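TCR alpha chain (Gallus gallus, PDB 6LIR) pairs with the TCR beta chain to form the chicken alpha-beta T-cell receptor, whose variable domains probably recognise antigen presented on MHC molecules. Local coordinates at residues A[8-11]-A[15-18]; A[49-54]-A[60-65]; A[86-91]-A[95-100]; A[118-123]-A[128-133]; A[134-139]-A[149-154]. One frame throughout, in Å; residues are numbered along the deposited sequence.

Interaction 1 of 5, residues A[8-11]-A[15-18]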
# COMPACT_ATOMS: atom_id res chain seq x y z
N ALA A 8 -2.79 9.35 -11.63
CA ALA A 8 -1.94 10.38 -12.21
C ALA A 8 -0.50 9.89 -12.17
O ALA A 8 -0.13 9.06 -11.33
CB ALA A 8 -2.07 11.71 -11.47
N GLU A 9 0.32 10.42 -13.07
CA GLU A 9 1.72 10.01 -13.13
C GLU A 9 2.58 11.21 -13.51
O GLU A 9 2.17 12.08 -14.27
CB GLU A 9 1.93 8.86 -14.13
CG GLU A 9 1.76 9.27 -15.58
CD GLU A 9 2.08 8.15 -16.56
OE1 GLU A 9 1.15 7.63 -17.21
OE2 GLU A 9 3.27 7.78 -16.67
N THR A 10 3.79 11.22 -12.96
CA THR A 10 4.73 12.31 -13.19
C THR A 10 6.13 11.79 -12.94
O THR A 10 6.33 10.80 -12.24
CB THR A 10 4.43 13.52 -12.31
OG1 THR A 10 5.19 14.65 -12.77
CG2 THR A 10 4.80 13.23 -10.86
N SER A 11 7.10 12.47 -13.54
CA SER A 11 8.49 12.14 -13.29
C SER A 11 8.99 12.94 -12.09
O SER A 11 8.48 14.03 -11.79
CB SER A 11 9.35 12.43 -14.52
OG SER A 11 9.52 13.83 -14.70
N GLY A 15 6.44 18.90 -11.54
CA GLY A 15 5.21 19.16 -10.81
C GLY A 15 3.98 18.57 -11.49
O GLY A 15 3.95 18.35 -12.70
N ILE A 16 2.95 18.32 -10.68
CA ILE A 16 1.71 17.76 -11.21
C ILE A 16 0.53 18.30 -10.42
O ILE A 16 0.61 18.51 -9.20
CB ILE A 16 1.73 16.21 -11.20
CG1 ILE A 16 0.52 15.67 -11.97
CG2 ILE A 16 1.78 15.68 -9.77
CD1 ILE A 16 0.56 14.18 -12.21
N ASN A 17 -0.57 18.50 -11.13
CA ASN A 17 -1.82 19.03 -10.59
C ASN A 17 -2.80 17.88 -10.37
O ASN A 17 -3.01 17.06 -11.26
CB ASN A 17 -2.41 20.06 -11.55
CG ASN A 17 -3.40 20.98 -10.88
OD1 ASN A 17 -3.15 21.49 -9.79
ND2 ASN A 17 -4.54 21.19 -11.53
N ILE A 18 -3.41 17.84 -9.19
CA ILE A 18 -4.42 16.84 -8.87
C ILE A 18 -5.73 17.59 -8.64
O ILE A 18 -5.83 18.40 -7.71
CB ILE A 18 -4.03 15.99 -7.65
CG1 ILE A 18 -2.66 15.35 -7.86
CG2 ILE A 18 -5.07 14.91 -7.39
CD1 ILE A 18 -2.26 14.40 -6.76
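Ala8 opens the contact with its only side-chain carbon: Ala8 CB lies 3.7 Å from Ile16 CD1, the far methyl of the isoleucine reaching across from strand 16-18. At Glu9 it is the backbone that touches, Glu9 O standing 3.4 Å from the same Ile16 CD1, while its beta carbon points away from strand 16-18. Thr10 meets the isoleucine nearer its root. Thr10 CB is 4.0 Å from Ile16 CB, and the two side chains cross obliquely so that the branch methyls Thr10 CG2 and Ile16 CG2 come to 4.0 Å of each other. Ile16 sends CG1 anti to its backbone N (chi1 -170°) and continues extended (chi2 171°), and this carries CD1 along the strand from Thr10 to Ala8 instead of ending on one residue. The hydroxyl of Thr10 has a different task: Thr10 OG1 is hydrogen-bonded to the backbone oxygen of Thr14, in the turn between the segments. Ser11 OG is hydrogen-bonded to Thr14 OG1, a second tie to that turn. The strand axes run nearly antiparallel, at 162°, but stand 8.1 Å apart, too far for backbone pairing. Each strand finds its neighbour in its own sheet: Ala8 and Thr10 bond to strand 97-108, Ile16 to Leu74. By topology this is the A' to B turn at the rim of an immunoglobulin V-type sandwich, where consecutive strands part into two facing sheets.

Interaction 2 of 5, residues A[49-54]-A[60-65]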
# COMPACT_ATOMS: atom_id res chain seq x y z
N LYS A 49 -10.92 29.25 1.06
CA LYS A 49 -10.95 29.98 -0.20
C LYS A 49 -9.52 30.28 -0.63
O LYS A 49 -8.57 30.08 0.12
CB LYS A 49 -11.77 31.27 -0.07
CG LYS A 49 -11.12 32.32 0.83
CD LYS A 49 -11.89 33.64 0.77
CE LYS A 49 -11.00 34.82 1.12
NZ LYS A 49 -11.59 36.10 0.66
N GLY A 50 -9.40 30.79 -1.86
CA GLY A 50 -8.15 31.21 -2.46
C GLY A 50 -7.12 30.09 -2.56
O GLY A 50 -7.45 28.91 -2.75
N SER A 51 -5.86 30.47 -2.44
CA SER A 51 -4.74 29.54 -2.56
C SER A 51 -3.98 29.47 -1.25
O SER A 51 -3.81 30.48 -0.55
CB SER A 51 -3.79 29.95 -3.69
OG SER A 51 -4.44 29.86 -4.95
N LYS A 52 -3.54 28.26 -0.89
CA LYS A 52 -2.82 28.04 0.36
C LYS A 52 -1.60 27.16 0.12
O LYS A 52 -1.69 26.13 -0.55
CB LYS A 52 -3.73 27.42 1.42
CG LYS A 52 -3.12 27.43 2.81
CD LYS A 52 -4.08 26.88 3.85
CE LYS A 52 -3.49 26.96 5.25
NZ LYS A 52 -4.41 26.36 6.27
N GLU A 53 -0.47 27.59 0.66
CA GLU A 53 0.77 26.83 0.60
C GLU A 53 0.68 25.54 1.39
O GLU A 53 0.02 25.46 2.42
CB GLU A 53 1.94 27.66 1.11
CG GLU A 53 1.94 29.10 0.62
CD GLU A 53 3.06 29.37 -0.38
OE1 GLU A 53 3.41 30.55 -0.55
OE2 GLU A 53 3.57 28.41 -0.99
N VAL A 54 1.32 24.49 0.88
CA VAL A 54 1.33 23.18 1.51
C VAL A 54 2.74 22.90 1.97
O VAL A 54 3.68 22.96 1.16
CB VAL A 54 0.88 22.08 0.53
CG1 VAL A 54 0.86 20.72 1.21
CG2 VAL A 54 -0.45 22.43 -0.11
N ARG A 60 0.89 23.79 -3.48
CA ARG A 60 -0.11 24.80 -3.20
C ARG A 60 -1.49 24.27 -3.58
O ARG A 60 -1.66 23.65 -4.64
CB ARG A 60 0.18 26.11 -3.96
CG ARG A 60 -0.81 27.24 -3.66
CD ARG A 60 -0.15 28.61 -3.83
NE ARG A 60 0.20 28.89 -5.22
CZ ARG A 60 0.76 30.02 -5.65
NH1 ARG A 60 1.05 30.99 -4.79
NH2 ARG A 60 1.03 30.18 -6.94
N LEU A 61 -2.45 24.52 -2.70
CA LEU A 61 -3.85 24.21 -2.91
C LEU A 61 -4.56 25.47 -3.36
O LEU A 61 -4.40 26.53 -2.74
CB LEU A 61 -4.48 23.66 -1.64
CG LEU A 61 -6.00 23.70 -1.56
CD1 LEU A 61 -6.59 22.65 -2.48
CD2 LEU A 61 -6.49 23.52 -0.13
N SER A 62 -5.34 25.37 -4.43
CA SER A 62 -6.10 26.50 -4.96
C SER A 62 -7.57 26.10 -5.03
O SER A 62 -7.92 25.08 -5.64
CB SER A 62 -5.60 26.93 -6.34
OG SER A 62 -4.30 27.51 -6.27
N VAL A 63 -8.42 26.89 -4.37
CA VAL A 63 -9.87 26.68 -4.35
C VAL A 63 -10.51 27.61 -5.37
O VAL A 63 -10.23 28.82 -5.39
CB VAL A 63 -10.44 26.94 -2.95
CG1 VAL A 63 -11.97 26.94 -2.98
CG2 VAL A 63 -9.92 25.90 -1.96
N SER A 64 -11.39 27.06 -6.21
CA SER A 64 -12.08 27.85 -7.22
C SER A 64 -12.91 28.95 -6.58
O SER A 64 -13.35 28.85 -5.43
CB SER A 64 -12.97 26.96 -8.08
OG SER A 64 -12.20 25.95 -8.72
N ALA A 65 -13.12 30.03 -7.34
CA ALA A 65 -13.87 31.18 -6.84
C ALA A 65 -15.26 30.78 -6.36
O ALA A 65 -15.75 31.31 -5.36
CB ALA A 65 -13.95 32.26 -7.92
O HOH W 1 -11.55 30.63 -3.75
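This is a two-stranded antiparallel hairpin at the edge of the variable domain, joining strand 51-54 to strand 59-63. By topology these are the C'' and D strands of a V-type immunoglobulin fold, and C'' lies beside D in the sheet with strands 69-74 and 16-21, the strand exchange familiar from TCR alpha variable domains. Lys52 and Leu61 form the hydrogen-bonded pair: Lys52 N gives its proton to Leu61 O at 2.7 Å, and Leu61 N returns one to Lys52 O at 2.8 Å. Two residues further along, Val63 N bonds to Gly50 O in an almost straight line, 171° at the hydrogen. Gly50 has positive phi (59°), a backbone shape that favours glycine. Leu61 turns inward toward Val45 and Trp32, whereas the ammonium of Lys52 leads off to the backbone oxygen of Ser46. On the opposite face lie Ser51, Glu53, Arg60 and Ser62. Here Arg60 runs along strand 51-54, its CG 3.4 Å from Lys52 O and its CD 3.9 Å from Ser51 CB, before bending at chi3 (68°). A water bridges the open end, accepting from Gly50 N and donating to Val63 O. Beside Arg60, Ser51 and Ser62 form a non-hydrogen-bonded pair; with both hydroxyls anti to the carbonyl carbon, Ser51 OG and Ser62 OG share a hydrogen bond of 2.7 Å.

Interaction 3 of 5, residues A[86-91]-A[95-100]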
# COMPACT_ATOMS: atom_id res chain seq x y z
N TYR A 86 -6.60 12.21 -1.61
CA TYR A 86 -8.03 12.38 -1.42
C TYR A 86 -8.36 13.84 -1.15
O TYR A 86 -7.72 14.48 -0.32
CB TYR A 86 -8.54 11.54 -0.24
CG TYR A 86 -8.62 10.05 -0.47
CD1 TYR A 86 -9.71 9.49 -1.13
CD2 TYR A 86 -7.63 9.20 -0.00
CE1 TYR A 86 -9.79 8.13 -1.34
CE2 TYR A 86 -7.70 7.84 -0.20
CZ TYR A 86 -8.79 7.30 -0.87
OH TYR A 86 -8.86 5.95 -1.07
N CYS A 87 -9.40 14.34 -1.80
CA CYS A 87 -10.00 15.59 -1.40
C CYS A 87 -11.25 15.28 -0.59
O CYS A 87 -11.92 14.27 -0.81
CB CYS A 87 -10.35 16.49 -2.60
SG CYS A 87 -11.56 15.76 -3.72
N ALA A 88 -11.54 16.14 0.38
CA ALA A 88 -12.71 16.00 1.23
C ALA A 88 -13.31 17.38 1.42
O ALA A 88 -12.60 18.31 1.80
CB ALA A 88 -12.35 15.37 2.58
N VAL A 89 -14.60 17.52 1.14
CA VAL A 89 -15.25 18.83 1.17
C VAL A 89 -16.42 18.80 2.15
O VAL A 89 -17.01 17.75 2.41
CB VAL A 89 -15.73 19.26 -0.24
CG1 VAL A 89 -14.58 19.17 -1.24
CG2 VAL A 89 -16.90 18.40 -0.69
N ARG A 90 -16.75 19.97 2.66
CA ARG A 90 -17.87 20.16 3.57
C ARG A 90 -18.78 21.23 3.00
O ARG A 90 -18.31 22.31 2.64
CB ARG A 90 -17.40 20.54 4.98
CG ARG A 90 -17.95 19.63 6.06
CD ARG A 90 -17.59 20.13 7.45
NE ARG A 90 -16.17 20.00 7.72
CZ ARG A 90 -15.60 18.90 8.22
NH1 ARG A 90 -14.29 18.87 8.43
NH2 ARG A 90 -16.34 17.84 8.51
N GLY A 91 -20.07 20.91 2.92
CA GLY A 91 -21.03 21.86 2.39
C GLY A 91 -21.34 22.99 3.36
O GLY A 91 -21.76 24.07 2.95
N THR A 95 -22.11 20.26 8.67
CA THR A 95 -22.58 19.09 7.94
C THR A 95 -21.45 18.10 7.66
O THR A 95 -20.30 18.27 8.07
CB THR A 95 -23.29 19.47 6.64
OG1 THR A 95 -22.56 20.50 5.97
CG2 THR A 95 -24.71 19.93 6.92
N LYS A 96 -21.81 17.05 6.94
CA LYS A 96 -20.94 15.92 6.71
C LYS A 96 -19.74 16.24 5.83
O LYS A 96 -19.84 17.02 4.87
CB LYS A 96 -21.74 14.81 6.08
CG LYS A 96 -21.14 13.47 6.20
CD LYS A 96 -21.71 12.71 5.06
CE LYS A 96 -22.27 11.37 5.45
NZ LYS A 96 -22.86 10.73 4.23
N LEU A 97 -18.61 15.64 6.16
CA LEU A 97 -17.45 15.65 5.28
C LEU A 97 -17.65 14.57 4.22
O LEU A 97 -18.00 13.43 4.55
CB LEU A 97 -16.18 15.40 6.09
CG LEU A 97 -14.81 15.62 5.45
CD1 LEU A 97 -14.53 17.10 5.27
CD2 LEU A 97 -13.72 14.97 6.31
N THR A 98 -17.42 14.92 2.96
CA THR A 98 -17.59 13.97 1.86
C THR A 98 -16.26 13.83 1.12
O THR A 98 -15.73 14.82 0.62
CB THR A 98 -18.70 14.42 0.91
OG1 THR A 98 -19.92 14.57 1.64
CG2 THR A 98 -18.90 13.38 -0.18
N PHE A 99 -15.76 12.61 1.04
CA PHE A 99 -14.47 12.32 0.44
C PHE A 99 -14.60 12.06 -1.06
O PHE A 99 -15.59 11.50 -1.53
CB PHE A 99 -13.81 11.11 1.10
CG PHE A 99 -13.09 11.44 2.37
CD1 PHE A 99 -11.76 11.82 2.34
CD2 PHE A 99 -13.74 11.36 3.59
CE1 PHE A 99 -11.09 12.12 3.51
CE2 PHE A 99 -13.08 11.66 4.76
CZ PHE A 99 -11.75 12.04 4.72
N GLY A 100 -13.55 12.43 -1.79
CA GLY A 100 -13.46 12.09 -3.19
C GLY A 100 -13.03 10.66 -3.38
O GLY A 100 -12.67 9.94 -2.44
O HOH W 2 -21.64 18.65 3.43
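Strands 86-90 and 97-99 run antiparallel at 153°, Val89 and Thr98 exchanging two backbone bonds while Gly100 N adds a third to Cys87 O at 2.6 Å. This is the F-G hairpin of the variable domain, its tip forming the CDR3 loop. Phe99-Gly100 opens the Phe-Gly-X-Gly motif of the J region, and Cys87 is disulfide-bonded to Cys20. Ala88 CB sits over one face of the Phe99 ring in a CH-pi contact, 3.8 Å from its centroid, and also touches Leu97 CG. Another ring, that of Tyr32 of the TCR beta chain, meets Phe99 edge-to-face. Tyr86 turns its own ring edge to Gly100 O, which lies in the ring plane 3.3 Å from Tyr86 CD1. Arg90 bends at chi3 (-69°), laying its guanidinium across Leu97: Leu97 CD1 stands over the centre of one face, 3.6 Å from Arg90 CZ. The ammonium of Lys96 forms a salt bridge with Asp56 of the beta chain. Nearer the tip a water accepts from Gly91 N at 2.8 Å and donates to Lys96 O at the same 2.8 Å.

Interaction 4 of 5, residues A[118-123]-A[128-133]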
# COMPACT_ATOMS: atom_id res chain seq x y z
N TYR A 118 18.06 -12.07 -14.52
CA TYR A 118 18.75 -13.08 -13.73
C TYR A 118 17.76 -14.13 -13.26
O TYR A 118 16.58 -13.85 -13.03
CB TYR A 118 19.44 -12.48 -12.49
CG TYR A 118 20.30 -11.27 -12.74
CD1 TYR A 118 21.60 -11.40 -13.20
CD2 TYR A 118 19.82 -10.00 -12.49
CE1 TYR A 118 22.39 -10.29 -13.42
CE2 TYR A 118 20.60 -8.88 -12.71
CZ TYR A 118 21.88 -9.03 -13.17
OH TYR A 118 22.66 -7.92 -13.38
N ARG A 119 18.27 -15.34 -13.08
CA ARG A 119 17.51 -16.44 -12.52
C ARG A 119 17.96 -16.66 -11.08
O ARG A 119 19.16 -16.65 -10.79
CB ARG A 119 17.71 -17.73 -13.32
CG ARG A 119 16.69 -17.95 -14.41
CD ARG A 119 17.38 -18.34 -15.70
NE ARG A 119 18.15 -19.57 -15.58
CZ ARG A 119 17.66 -20.79 -15.81
NH1 ARG A 119 16.40 -20.93 -16.17
NH2 ARG A 119 18.44 -21.85 -15.67
N LEU A 120 17.01 -16.87 -10.19
CA LEU A 120 17.31 -17.08 -8.79
C LEU A 120 16.71 -18.39 -8.33
O LEU A 120 15.67 -18.83 -8.82
CB LEU A 120 16.75 -15.95 -7.92
CG LEU A 120 16.92 -14.50 -8.38
CD1 LEU A 120 16.32 -13.55 -7.35
CD2 LEU A 120 18.38 -14.19 -8.63
N THR A 121 17.36 -18.99 -7.34
CA THR A 121 16.85 -20.18 -6.70
C THR A 121 16.82 -19.94 -5.20
O THR A 121 17.50 -19.05 -4.68
CB THR A 121 17.71 -21.41 -7.03
OG1 THR A 121 19.05 -21.18 -6.60
CG2 THR A 121 17.70 -21.68 -8.53
N SER A 122 16.01 -20.75 -4.51
CA SER A 122 15.86 -20.65 -3.07
C SER A 122 16.14 -22.01 -2.44
O SER A 122 15.68 -23.04 -2.95
CB SER A 122 14.45 -20.20 -2.68
OG SER A 122 14.11 -20.72 -1.40
N GLU A 123 16.83 -21.99 -1.31
CA GLU A 123 17.16 -23.24 -0.63
C GLU A 123 15.93 -23.89 -0.02
O GLU A 123 15.90 -25.11 0.16
CB GLU A 123 18.21 -23.00 0.45
CG GLU A 123 19.50 -22.36 -0.06
CD GLU A 123 20.40 -23.36 -0.76
OE1 GLU A 123 20.54 -24.50 -0.26
OE2 GLU A 123 20.97 -23.00 -1.81
N LEU A 128 11.66 -24.39 -7.62
CA LEU A 128 11.07 -23.11 -7.94
C LEU A 128 12.19 -22.18 -8.40
O LEU A 128 13.30 -22.23 -7.87
CB LEU A 128 10.34 -22.49 -6.74
CG LEU A 128 8.81 -22.54 -6.69
CD1 LEU A 128 8.32 -23.95 -6.48
CD2 LEU A 128 8.30 -21.62 -5.60
N GLU A 129 11.88 -21.33 -9.38
CA GLU A 129 12.84 -20.37 -9.91
C GLU A 129 12.17 -19.01 -10.01
O GLU A 129 10.99 -18.92 -10.37
CB GLU A 129 13.38 -20.80 -11.28
CG GLU A 129 14.89 -20.93 -11.33
CD GLU A 129 15.39 -21.38 -12.69
OE1 GLU A 129 16.22 -22.31 -12.75
OE2 GLU A 129 14.95 -20.79 -13.71
N MET A 130 12.93 -17.96 -9.69
CA MET A 130 12.43 -16.59 -9.74
C MET A 130 13.22 -15.81 -10.77
O MET A 130 14.46 -15.82 -10.77
CB MET A 130 12.54 -15.92 -8.37
CG MET A 130 12.13 -14.45 -8.34
SD MET A 130 10.35 -14.19 -8.42
CE MET A 130 9.84 -14.80 -6.82
N CYS A 131 12.51 -15.13 -11.66
CA CYS A 131 13.14 -14.32 -12.69
C CYS A 131 13.18 -12.87 -12.25
O CYS A 131 12.14 -12.29 -11.92
CB CYS A 131 12.41 -14.47 -14.02
SG CYS A 131 13.21 -13.76 -15.48
N LEU A 132 14.37 -12.28 -12.25
CA LEU A 132 14.55 -10.90 -11.82
C LEU A 132 15.04 -10.04 -12.99
O LEU A 132 16.11 -10.30 -13.55
CB LEU A 132 15.54 -10.85 -10.66
CG LEU A 132 15.93 -9.47 -10.12
CD1 LEU A 132 14.76 -8.73 -9.47
CD2 LEU A 132 17.11 -9.57 -9.16
N ILE A 133 14.27 -9.01 -13.33
CA ILE A 133 14.66 -8.01 -14.32
C ILE A 133 14.94 -6.70 -13.58
O ILE A 133 14.07 -6.20 -12.87
CB ILE A 133 13.59 -7.83 -15.40
CG1 ILE A 133 13.20 -9.17 -16.01
CG2 ILE A 133 14.08 -6.88 -16.48
CD1 ILE A 133 11.93 -9.77 -15.42
O HOH W 3 14.87 -23.02 -5.93
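Leu128 touches strand 118-121 by its backbone, Leu128 O lying 4.3 Å from Thr121 CA, and a water that donates to Leu128 O and accepts from Ser122 N links the two strands there. Glu129 carries the polar part of the contact. Its chain, extended beyond CG (chi2 179°), passes Leu120 O and runs beside Thr121, with Glu129 CG 4.0 Å from Thr121 CG2, before its carboxylate comes over one face of the Arg119 guanidinium. Glu129 OE2 lies well out of the guanidinium plane, 2.9 Å from Arg119 NH1, so this salt bridge rests on charge, with no N-H aimed at the oxygen; the two planes are 79° apart. Arg119, bent at chi2 and chi3, sends NH2 to a second salt bridge with Asp194, and an alanine here would probably leave both the buried Glu129 and Asp194 without this cation. Met130 pairs with Leu120, accepting from Leu120 N at 2.8 Å and donating to Leu120 O at 3.0 Å, their beta carbons on one face. That face is turned to the TCR beta chain, where Phe124 packs on Met130 and Val140 on Leu120. By topology the hairpin joins the A and B strands of a constant-type immunoglobulin domain, and Cys131, next along, forms the disulfide with Cys180. Leu132 closes the pairing against Tyr118: Leu132 N bonds almost straight (175°) to Tyr118 O at 2.8 Å. Leu132 CB also meets Leu120 CD1, and Leu132 CD2 lies 4.3 Å from CD2 of the Tyr118 ring, whose hydroxyl is hydrogen-bonded to Glu133 of the beta chain.

Interaction 5 of 5, residues A[134-139]-A[149-154]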
# COMPACT_ATOMS: atom_id res chain seq x y z
N THR A 134 16.13 -6.14 -13.78
CA THR A 134 16.56 -4.97 -13.03
C THR A 134 17.01 -3.85 -13.95
O THR A 134 17.30 -4.05 -15.13
CB THR A 134 17.71 -5.30 -12.07
OG1 THR A 134 18.92 -5.46 -12.82
CG2 THR A 134 17.43 -6.57 -11.31
N ASP A 135 17.11 -2.65 -13.35
CA ASP A 135 17.76 -1.48 -13.95
C ASP A 135 17.32 -1.23 -15.39
O ASP A 135 18.14 -0.91 -16.26
CB ASP A 135 19.27 -1.61 -13.84
CG ASP A 135 19.72 -1.99 -12.44
OD1 ASP A 135 19.52 -1.18 -11.51
OD2 ASP A 135 20.24 -3.11 -12.26
N TYR A 136 16.03 -1.35 -15.64
CA TYR A 136 15.45 -1.14 -16.95
C TYR A 136 14.64 0.15 -16.96
O TYR A 136 14.42 0.79 -15.93
CB TYR A 136 14.56 -2.32 -17.35
CG TYR A 136 13.43 -2.58 -16.37
CD1 TYR A 136 12.20 -1.96 -16.52
CD2 TYR A 136 13.60 -3.46 -15.31
CE1 TYR A 136 11.16 -2.20 -15.62
CE2 TYR A 136 12.58 -3.70 -14.41
CZ TYR A 136 11.36 -3.07 -14.57
OH TYR A 136 10.34 -3.32 -13.67
N SER A 137 14.17 0.52 -18.16
CA SER A 137 13.27 1.65 -18.31
C SER A 137 11.87 1.12 -18.54
O SER A 137 11.66 0.37 -19.51
CB SER A 137 13.72 2.53 -19.47
OG SER A 137 12.72 3.46 -19.83
N PRO A 138 10.90 1.45 -17.68
CA PRO A 138 9.59 0.78 -17.75
C PRO A 138 8.91 0.82 -19.11
O PRO A 138 8.31 -0.18 -19.53
CB PRO A 138 8.76 1.52 -16.68
CG PRO A 138 9.52 2.78 -16.39
CD PRO A 138 10.96 2.44 -16.60
N GLU A 139 9.00 1.94 -19.83
CA GLU A 139 8.30 2.05 -21.11
C GLU A 139 8.99 1.28 -22.22
O GLU A 139 8.37 1.04 -23.27
CB GLU A 139 8.16 3.52 -21.52
CG GLU A 139 9.46 4.20 -21.90
CD GLU A 139 10.22 4.73 -20.70
OE1 GLU A 139 11.38 5.17 -20.87
OE2 GLU A 139 9.67 4.69 -19.58
N LYS A 149 3.79 -11.35 -13.78
CA LYS A 149 4.91 -10.57 -13.26
C LYS A 149 4.41 -9.36 -12.49
O LYS A 149 3.29 -8.89 -12.69
CB LYS A 149 5.84 -10.11 -14.39
CG LYS A 149 5.47 -8.77 -15.01
CD LYS A 149 4.32 -8.90 -16.00
CE LYS A 149 4.23 -7.65 -16.86
NZ LYS A 149 2.96 -7.57 -17.60
N THR A 150 5.25 -8.88 -11.57
CA THR A 150 4.98 -7.67 -10.79
C THR A 150 6.20 -6.77 -10.84
O THR A 150 7.32 -7.23 -11.04
CB THR A 150 4.60 -7.99 -9.34
OG1 THR A 150 5.45 -9.03 -8.84
CG2 THR A 150 3.15 -8.44 -9.25
N GLU A 151 5.97 -5.47 -10.64
CA GLU A 151 7.00 -4.45 -10.83
C GLU A 151 7.04 -3.53 -9.61
O GLU A 151 6.01 -3.28 -8.98
CB GLU A 151 6.74 -3.63 -12.11
CG GLU A 151 7.57 -2.37 -12.23
CD GLU A 151 7.34 -1.64 -13.55
OE1 GLU A 151 8.11 -1.88 -14.50
OE2 GLU A 151 6.41 -0.81 -13.62
N THR A 152 8.24 -3.05 -9.29
CA THR A 152 8.42 -2.09 -8.21
C THR A 152 9.59 -1.18 -8.54
O THR A 152 10.32 -1.39 -9.51
CB THR A 152 8.68 -2.79 -6.87
OG1 THR A 152 7.94 -4.02 -6.82
CG2 THR A 152 8.23 -1.90 -5.73
N VAL A 153 9.75 -0.14 -7.72
CA VAL A 153 10.90 0.76 -7.76
C VAL A 153 11.45 0.86 -6.35
O VAL A 153 10.68 1.01 -5.39
CB VAL A 153 10.53 2.17 -8.28
CG1 VAL A 153 11.77 2.88 -8.81
CG2 VAL A 153 9.46 2.09 -9.34
N VAL A 154 12.77 0.77 -6.22
CA VAL A 154 13.43 0.85 -4.92
C VAL A 154 14.59 1.82 -5.03
O VAL A 154 15.05 2.17 -6.13
CB VAL A 154 13.92 -0.52 -4.42
CG1 VAL A 154 12.77 -1.51 -4.31
CG2 VAL A 154 15.00 -1.06 -5.34
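The Tyr136 ring meets the Glu151 carboxylate at its edge, the two planes turned only 23° from each other. In the ring plane lie Glu151 OE1 and Pro138 CA on the CE1 side and Thr134 N by CD2, across the ring. In this second, constant-type immunoglobulin domain the tyrosine belongs to the loop after strand 128-134, and the glutamate to strand 150-156 at the edge of the four-stranded sheet. Tyr136 OH donates to Glu151 OE1 at 2.8 Å, using the anti lone pair, the one away from OE2. Glu151 reaches the ring fully stretched, with CG anti to the backbone N (chi1 167°) and chi2 at 177°, which also brings Glu151 CG to 3.3 Å from Tyr136 OH. The same hydroxyl is hydrogen-bonded to Ser169 OG on strand 164-174, so one oxygen ties the loop to two strands. A phenylalanine in place of Tyr136 would probably leave both the Glu151 carboxylate and Ser169 OG without the hydroxyl that ties them to the loop. Flanking residues face the TCR beta chain, Asp135 in a salt bridge with its Arg186. Glu151 OE1 also lies 4.1 Å from Pro138 CB and 3.3 Å from Tyr136 CE1.

Overall arrangement
Interactions 1, 2 and 3 belong to the variable domain, 4 and 5 to the constant-type domain that follows. Interaction 1 joins the rims of the variable domain's two sheets; strand 7-11 runs parallel to strand 97-108, so interaction 3 lies in a sheet that interaction 1 reaches, their centres 22 Å apart. Interaction 2 belongs to the facing sheet, its centre about 16 Å from that of interaction 3. Interactions 4 and 5 share a sheet and touch where Tyr118 CE2 packs on Thr134 OG1 at 3.8 Å. Interactions 3, 4 and 5 border the TCR beta chain, although the centres of 3 and 4 stand 47 Å apart, one pairing surface in each domain.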